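Long-range contact in 3-dehydroshikimate dehydratase (Pseudomonas putida, PDB 5HMQ), which uses a divalent metal ion to dehydrate 3-dehydroshikimate to protocatechuate, a common intermediate of quinate and shikimate degradation: residues C[284-296]-C[374-386]. Numbering follows the deposited sequence.
Sequences GVLFSPPPASAYD and QQAALKRATAFRG
The chain from F287 to S293, in polyproline-II conformation from P289 to A294, runs antiparallel along one side of helix 374-383, with CA atoms 5.2 Å apart both at P290-R380 and at S293-A377. Small side chains on the helix permit this approach: A383 CB meets P289 CB at 3.8 Å, and A377 CB meets S293 CB. P290 CG packs on K379 CB, and the rest of the lysine chain leads away. At the helix C-terminus, F287 turns its ring edge toward one face of F384, with centroids 5.5 Å apart and planes at 76°, while F287 CZ also comes 3.4 Å from A383 O. P289 CG packs 3.6 Å from F384 CE2. R380 carries the polar part. Its CG is anti to the backbone N (chi1 166°) and its chain bends at chi3, which brings NE to P290 O for a 2.8 Å hydrogen bond (N-H...O 152°), in the carbonyl plane but tilted a little from the guanidinium plane. P289 CG and F384 CE2 lie over one guanidinium face, A292 CB over the other. F287 also touches helix 252-276, through L264. The contact thus packs the chain between TIM barrel and dioxygenase-like domain against helix 374-383: proline, which lacks an amide N-H, still offers its carbonyl, and buried R380 bonds both to P290 and, through an NH2 salt bridge, to E268 of helix 252-276, which probably balances its charge.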
ATOM      1  N   GLY C 284     -12.031 -28.353 -21.861  1.00 56.15           N
ATOM      2  CA  GLY C 284     -11.777 -27.119 -22.572  1.00 54.33           C
ATOM      3  C   GLY C 284     -12.474 -25.891 -22.028  1.00 56.33           C
ATOM      4  O   GLY C 284     -12.286 -24.800 -22.582  1.00 57.48           O
ATOM      5  N   VAL C 285     -13.269 -26.022 -20.966  1.00 55.81           N
ATOM      6  CA  VAL C 285     -13.945 -24.871 -20.377  1.00 55.97           C
ATOM      7  C   VAL C 285     -13.107 -24.303 -19.240  1.00 54.93           C
ATOM      8  O   VAL C 285     -12.745 -23.122 -19.249  1.00 56.39           O
ATOM      9  CB  VAL C 285     -15.355 -25.236 -19.879  1.00 53.90           C
ATOM     10  CG1 VAL C 285     -15.987 -24.047 -19.171  1.00 54.63           C
ATOM     11  CG2 VAL C 285     -16.227 -25.696 -21.034  1.00 55.10           C
ATOM     12  N   LEU C 286     -12.791 -25.139 -18.256  1.00 52.15           N
ATOM     13  CA  LEU C 286     -12.118 -24.697 -17.042  1.00 54.41           C
ATOM     14  C   LEU C 286     -10.614 -24.913 -17.156  1.00 52.30           C
ATOM     15  O   LEU C 286     -10.165 -25.982 -17.583  1.00 53.54           O
ATOM     16  CB  LEU C 286     -12.676 -25.440 -15.827  1.00 51.12           C
ATOM     17  CG  LEU C 286     -14.179 -25.237 -15.613  1.00 51.13           C
ATOM     18  CD1 LEU C 286     -14.683 -26.064 -14.443  1.00 50.41           C
ATOM     19  CD2 LEU C 286     -14.511 -23.766 -15.415  1.00 47.44           C
ATOM     20  N   PHE C 287      -9.848 -23.883 -16.789  1.00 49.96           N
ATOM     21  CA  PHE C 287      -8.391 -23.954 -16.752  1.00 50.93           C
ATOM     22  C   PHE C 287      -7.929 -25.237 -16.072  1.00 52.92           C
ATOM     23  O   PHE C 287      -8.384 -25.573 -14.975  1.00 55.28           O
ATOM     24  CB  PHE C 287      -7.843 -22.727 -16.014  1.00 50.39           C
ATOM     25  CG  PHE C 287      -6.371 -22.483 -16.219  1.00 50.53           C
ATOM     26  CD1 PHE C 287      -5.859 -22.250 -17.486  1.00 48.10           C
ATOM     27  CD2 PHE C 287      -5.502 -22.456 -15.138  1.00 51.42           C
ATOM     28  CE1 PHE C 287      -4.507 -22.010 -17.673  1.00 47.32           C
ATOM     29  CE2 PHE C 287      -4.149 -22.219 -15.318  1.00 50.95           C
ATOM     30  CZ  PHE C 287      -3.652 -21.997 -16.589  1.00 49.75           C
ATOM     31  N   SER C 288      -7.041 -25.968 -16.742  1.00 55.44           N
ATOM     32  CA  SER C 288      -6.554 -27.264 -16.266  1.00 55.99           C
ATOM     33  C   SER C 288      -5.035 -27.283 -16.373  1.00 54.05           C
ATOM     34  O   SER C 288      -4.470 -27.903 -17.284  1.00 52.11           O
ATOM     35  CB  SER C 288      -7.191 -28.419 -17.042  1.00 55.08           C
ATOM     36  OG  SER C 288      -7.014 -28.266 -18.438  1.00 57.44           O
ATOM     37  N   PRO C 289      -4.342 -26.610 -15.461  1.00 52.04           N
ATOM     38  CA  PRO C 289      -2.879 -26.572 -15.513  1.00 51.96           C
ATOM     39  C   PRO C 289      -2.290 -27.853 -14.952  1.00 52.36           C
ATOM     40  O   PRO C 289      -3.020 -28.680 -14.385  1.00 49.84           O
ATOM     41  CB  PRO C 289      -2.539 -25.361 -14.633  1.00 52.08           C
ATOM     42  CG  PRO C 289      -3.620 -25.361 -13.609  1.00 52.97           C
ATOM     43  CD  PRO C 289      -4.869 -25.859 -14.306  1.00 50.29           C
ATOM     44  N   PRO C 290      -0.985 -28.068 -15.102  1.00 52.16           N
ATOM     45  CA  PRO C 290      -0.352 -29.243 -14.490  1.00 51.08           C
ATOM     46  C   PRO C 290      -0.533 -29.233 -12.984  1.00 51.89           C
ATOM     47  O   PRO C 290      -0.411 -28.177 -12.344  1.00 51.21           O
ATOM     48  CB  PRO C 290       1.129 -29.091 -14.869  1.00 52.46           C
ATOM     49  CG  PRO C 290       1.136 -28.199 -16.058  1.00 51.22           C
ATOM     50  CD  PRO C 290      -0.025 -27.273 -15.891  1.00 51.58           C
ATOM     51  N   PRO C 291      -0.856 -30.380 -12.386  1.00 53.19           N
ATOM     52  CA  PRO C 291      -0.915 -30.451 -10.922  1.00 52.13           C
ATOM     53  C   PRO C 291       0.427 -30.094 -10.303  1.00 50.79           C
ATOM     54  O   PRO C 291       1.485 -30.277 -10.910  1.00 51.25           O
ATOM     55  CB  PRO C 291      -1.284 -31.915 -10.650  1.00 50.71           C
ATOM     56  CG  PRO C 291      -1.957 -32.372 -11.904  1.00 53.01           C
ATOM     57  CD  PRO C 291      -1.252 -31.650 -13.017  1.00 54.54           C
ATOM     58  N   ALA C 292       0.371 -29.563  -9.086  1.00 49.30           N
ATOM     59  CA  ALA C 292       1.588 -29.171  -8.394  1.00 52.36           C
ATOM     60  C   ALA C 292       2.441 -30.392  -8.077  1.00 53.28           C
ATOM     61  O   ALA C 292       1.933 -31.484  -7.812  1.00 51.31           O
ATOM     62  CB  ALA C 292       1.254 -28.424  -7.105  1.00 49.87           C
ATOM     63  N   SER C 293       3.756 -30.200  -8.128  1.00 55.13           N
ATOM     64  CA  SER C 293       4.676 -31.246  -7.715  1.00 54.58           C
ATOM     65  C   SER C 293       4.571 -31.490  -6.214  1.00 56.82           C
ATOM     66  O   SER C 293       4.219 -30.598  -5.438  1.00 53.13           O
ATOM     67  CB  SER C 293       6.110 -30.873  -8.083  1.00 53.71           C
ATOM     68  OG  SER C 293       7.036 -31.758  -7.475  1.00 54.24           O
ATOM     69  N   ALA C 294       4.889 -32.718  -5.809  1.00 56.85           N
ATOM     70  CA  ALA C 294       5.030 -33.022  -4.394  1.00 52.29           C
ATOM     71  C   ALA C 294       6.327 -32.428  -3.859  1.00 50.43           C
ATOM     72  O   ALA C 294       7.305 -32.255  -4.592  1.00 51.53           O
ATOM     73  CB  ALA C 294       5.006 -34.533  -4.163  1.00 53.84           C
ATOM     74  N   TYR C 295       6.329 -32.108  -2.568  1.00 48.56           N
ATOM     75  CA  TYR C 295       7.465 -31.460  -1.931  1.00 47.81           C
ATOM     76  C   TYR C 295       8.066 -32.357  -0.859  1.00 48.08           C
ATOM     77  O   TYR C 295       7.379 -33.195  -0.268  1.00 49.00           O
ATOM     78  CB  TYR C 295       7.060 -30.124  -1.304  1.00 47.16           C
ATOM     79  CG  TYR C 295       6.323 -29.213  -2.252  1.00 50.20           C
ATOM     80  CD1 TYR C 295       6.978 -28.615  -3.319  1.00 49.15           C
ATOM     81  CD2 TYR C 295       4.970 -28.955  -2.082  1.00 48.16           C
ATOM     82  CE1 TYR C 295       6.308 -27.784  -4.191  1.00 47.71           C
ATOM     83  CE2 TYR C 295       4.291 -28.125  -2.949  1.00 51.55           C
ATOM     84  CZ  TYR C 295       4.964 -27.543  -4.002  1.00 49.66           C
ATOM     85  OH  TYR C 295       4.294 -26.717  -4.868  1.00 49.38           O
ATOM     86  N   ASP C 296       9.357 -32.162  -0.610  1.00 50.96           N
ATOM     87  CA  ASP C 296      10.077 -32.813   0.480  1.00 51.54           C
ATOM     88  C   ASP C 296      10.868 -31.776   1.271  1.00 50.96           C
ATOM     89  O   ASP C 296      12.069 -31.914   1.515  1.00 49.89           O
ATOM     90  CB  ASP C 296      10.988 -33.918  -0.049  1.00 52.15           C
ATOM     91  CG  ASP C 296      11.544 -34.792   1.058  1.00 52.13           C
ATOM     92  OD1 ASP C 296      10.863 -34.941   2.093  1.00 53.15           O
ATOM     93  OD2 ASP C 296      12.661 -35.327   0.895  1.00 52.39           O
ATOM     94  N   GLN C 374      10.244 -31.816 -11.054  1.00 59.24           N
ATOM     95  CA  GLN C 374      10.739 -30.466 -11.300  1.00 58.93           C
ATOM     96  C   GLN C 374      10.015 -29.805 -12.467  1.00 59.00           C
ATOM     97  O   GLN C 374       9.657 -28.624 -12.394  1.00 58.24           O
ATOM     98  CB  GLN C 374      12.246 -30.511 -11.554  1.00 57.35           C
ATOM     99  CG  GLN C 374      12.826 -29.253 -12.166  1.00 59.18           C
ATOM    100  CD  GLN C 374      14.282 -29.424 -12.547  1.00 60.26           C
ATOM    101  OE1 GLN C 374      15.177 -29.277 -11.712  1.00 58.47           O
ATOM    102  NE2 GLN C 374      14.528 -29.746 -13.812  1.00 61.35           N
ATOM    103  N   GLN C 375       9.787 -30.547 -13.552  1.00 58.66           N
ATOM    104  CA  GLN C 375       9.155 -29.954 -14.725  1.00 57.12           C
ATOM    105  C   GLN C 375       7.686 -29.635 -14.473  1.00 56.60           C
ATOM    106  O   GLN C 375       7.169 -28.647 -15.008  1.00 57.22           O
ATOM    107  CB  GLN C 375       9.299 -30.882 -15.933  1.00 55.48           C
ATOM    108  CG  GLN C 375      10.701 -30.906 -16.521  1.00 58.29           C
ATOM    109  CD  GLN C 375      11.176 -29.539 -16.973  1.00 61.22           C
ATOM    110  OE1 GLN C 375      10.544 -28.891 -17.809  1.00 60.85           O
ATOM    111  NE2 GLN C 375      12.296 -29.089 -16.417  1.00 62.42           N
ATOM    112  N   ALA C 376       7.000 -30.457 -13.674  1.00 55.53           N
ATOM    113  CA  ALA C 376       5.614 -30.160 -13.327  1.00 54.35           C
ATOM    114  C   ALA C 376       5.512 -28.874 -12.518  1.00 55.47           C
ATOM    115  O   ALA C 376       4.608 -28.061 -12.741  1.00 54.65           O
ATOM    116  CB  ALA C 376       4.999 -31.329 -12.558  1.00 52.21           C
ATOM    117  N   ALA C 377       6.417 -28.685 -11.554  1.00 53.34           N
ATOM    118  CA  ALA C 377       6.411 -27.454 -10.771  1.00 51.38           C
ATOM    119  C   ALA C 377       6.670 -26.240 -11.654  1.00 50.11           C
ATOM    120  O   ALA C 377       6.003 -25.209 -11.517  1.00 48.72           O
ATOM    121  CB  ALA C 377       7.448 -27.537  -9.651  1.00 50.94           C
ATOM    122  N   LEU C 378       7.628 -26.351 -12.578  1.00 49.02           N
ATOM    123  CA  LEU C 378       7.942 -25.228 -13.455  1.00 51.61           C
ATOM    124  C   LEU C 378       6.790 -24.919 -14.401  1.00 54.16           C
ATOM    125  O   LEU C 378       6.455 -23.748 -14.617  1.00 54.46           O
ATOM    126  CB  LEU C 378       9.216 -25.520 -14.247  1.00 50.22           C
ATOM    127  CG  LEU C 378       9.575 -24.448 -15.278  1.00 48.51           C
ATOM    128  CD1 LEU C 378       9.867 -23.133 -14.580  1.00 47.88           C
ATOM    129  CD2 LEU C 378      10.756 -24.883 -16.131  1.00 48.46           C
ATOM    130  N   LYS C 379       6.164 -25.952 -14.967  1.00 49.96           N
ATOM    131  CA  LYS C 379       5.101 -25.709 -15.935  1.00 51.53           C
ATOM    132  C   LYS C 379       3.855 -25.144 -15.266  1.00 52.49           C
ATOM    133  O   LYS C 379       3.163 -24.308 -15.859  1.00 50.72           O
ATOM    134  CB  LYS C 379       4.775 -26.994 -16.695  1.00 54.20           C
ATOM    135  CG  LYS C 379       5.815 -27.357 -17.744  1.00 54.35           C
ATOM    136  CD  LYS C 379       5.541 -28.712 -18.372  1.00 54.11           C
ATOM    137  CE  LYS C 379       6.694 -29.138 -19.266  1.00 56.54           C
ATOM    138  NZ  LYS C 379       6.509 -30.521 -19.789  1.00 59.63           N
ATOM    139  N   ARG C 380       3.561 -25.571 -14.037  1.00 48.59           N
ATOM    140  CA  ARG C 380       2.423 -25.008 -13.319  1.00 49.70           C
ATOM    141  C   ARG C 380       2.657 -23.546 -12.961  1.00 48.60           C
ATOM    142  O   ARG C 380       1.755 -22.714 -13.115  1.00 51.17           O
ATOM    143  CB  ARG C 380       2.132 -25.820 -12.059  1.00 49.70           C
ATOM    144  CG  ARG C 380       1.203 -25.099 -11.100  1.00 49.41           C
ATOM    145  CD  ARG C 380       0.836 -25.949  -9.910  1.00 48.40           C
ATOM    146  NE  ARG C 380      -0.461 -26.580 -10.100  1.00 52.97           N
ATOM    147  CZ  ARG C 380      -1.582 -26.158  -9.525  1.00 50.36           C
ATOM    148  NH1 ARG C 380      -1.562 -25.104  -8.723  1.00 49.02           N
ATOM    149  NH2 ARG C 380      -2.721 -26.792  -9.755  1.00 52.83           N
ATOM    150  N   ALA C 381       3.858 -23.215 -12.479  1.00 48.85           N
ATOM    151  CA  ALA C 381       4.164 -21.823 -12.160  1.00 48.93           C
ATOM    152  C   ALA C 381       4.050 -20.940 -13.396  1.00 50.17           C
ATOM    153  O   ALA C 381       3.579 -19.801 -13.313  1.00 48.52           O
ATOM    154  CB  ALA C 381       5.559 -21.719 -11.544  1.00 48.83           C
ATOM    155  N   THR C 382       4.483 -21.452 -14.551  1.00 50.66           N
ATOM    156  CA  THR C 382       4.330 -20.710 -15.797  1.00 49.69           C
ATOM    157  C   THR C 382       2.864 -20.608 -16.205  1.00 49.33           C
ATOM    158  O   THR C 382       2.423 -19.563 -16.697  1.00 48.22           O
ATOM    159  CB  THR C 382       5.155 -21.371 -16.903  1.00 50.48           C
ATOM    160  OG1 THR C 382       6.529 -21.440 -16.500  1.00 48.39           O
ATOM    161  CG2 THR C 382       5.046 -20.579 -18.200  1.00 48.45           C
ATOM    162  N   ALA C 383       2.093 -21.684 -16.012  1.00 49.00           N
ATOM    163  CA  ALA C 383       0.681 -21.657 -16.382  1.00 48.19           C
ATOM    164  C   ALA C 383      -0.085 -20.604 -15.593  1.00 50.32           C
ATOM    165  O   ALA C 383      -1.013 -19.983 -16.126  1.00 52.30           O
ATOM    166  CB  ALA C 383       0.053 -23.036 -16.174  1.00 47.02           C
ATOM    167  N   PHE C 384       0.283 -20.385 -14.331  1.00 48.88           N
ATOM    168  CA  PHE C 384      -0.301 -19.318 -13.535  1.00 47.59           C
ATOM    169  C   PHE C 384       0.460 -18.008 -13.688  1.00 46.33           C
ATOM    170  O   PHE C 384       0.291 -17.098 -12.869  1.00 47.69           O
ATOM    171  CB  PHE C 384      -0.379 -19.730 -12.065  1.00 46.49           C
ATOM    172  CG  PHE C 384      -1.497 -20.688 -11.768  1.00 45.36           C
ATOM    173  CD1 PHE C 384      -2.804 -20.235 -11.683  1.00 48.36           C
ATOM    174  CD2 PHE C 384      -1.244 -22.034 -11.573  1.00 45.22           C
ATOM    175  CE1 PHE C 384      -3.839 -21.111 -11.412  1.00 49.98           C
ATOM    176  CE2 PHE C 384      -2.276 -22.914 -11.299  1.00 45.91           C
ATOM    177  CZ  PHE C 384      -3.574 -22.452 -11.220  1.00 46.18           C
ATOM    178  N   ARG C 385       1.302 -17.911 -14.719  1.00 47.43           N
ATOM    179  CA  ARG C 385       1.921 -16.658 -15.147  1.00 48.08           C
ATOM    180  C   ARG C 385       2.888 -16.104 -14.103  1.00 50.95           C
ATOM    181  O   ARG C 385       2.999 -14.891 -13.923  1.00 50.58           O
ATOM    182  CB  ARG C 385       0.858 -15.626 -15.518  1.00 51.71           C
ATOM    183  CG  ARG C 385      -0.074 -16.142 -16.593  1.00 54.73           C
ATOM    184  CD  ARG C 385      -1.347 -15.335 -16.698  1.00 56.75           C
ATOM    185  NE  ARG C 385      -2.251 -15.937 -17.673  1.00 60.69           N
ATOM    186  CZ  ARG C 385      -2.636 -15.350 -18.800  1.00 59.88           C
ATOM    187  NH1 ARG C 385      -2.191 -14.139 -19.105  1.00 58.75           N
ATOM    188  NH2 ARG C 385      -3.463 -15.979 -19.626  1.00 59.51           N
ATOM    189  N   GLY C 386       3.597 -16.992 -13.417  1.00 50.09           N
ATOM    190  CA  GLY C 386       4.760 -16.563 -12.678  1.00 48.07           C
ATOM    191  C   GLY C 386       5.919 -16.358 -13.626  1.00 46.85           C
ATOM    192  O   GLY C 386       5.879 -16.765 -14.784  1.00 50.96           O
TER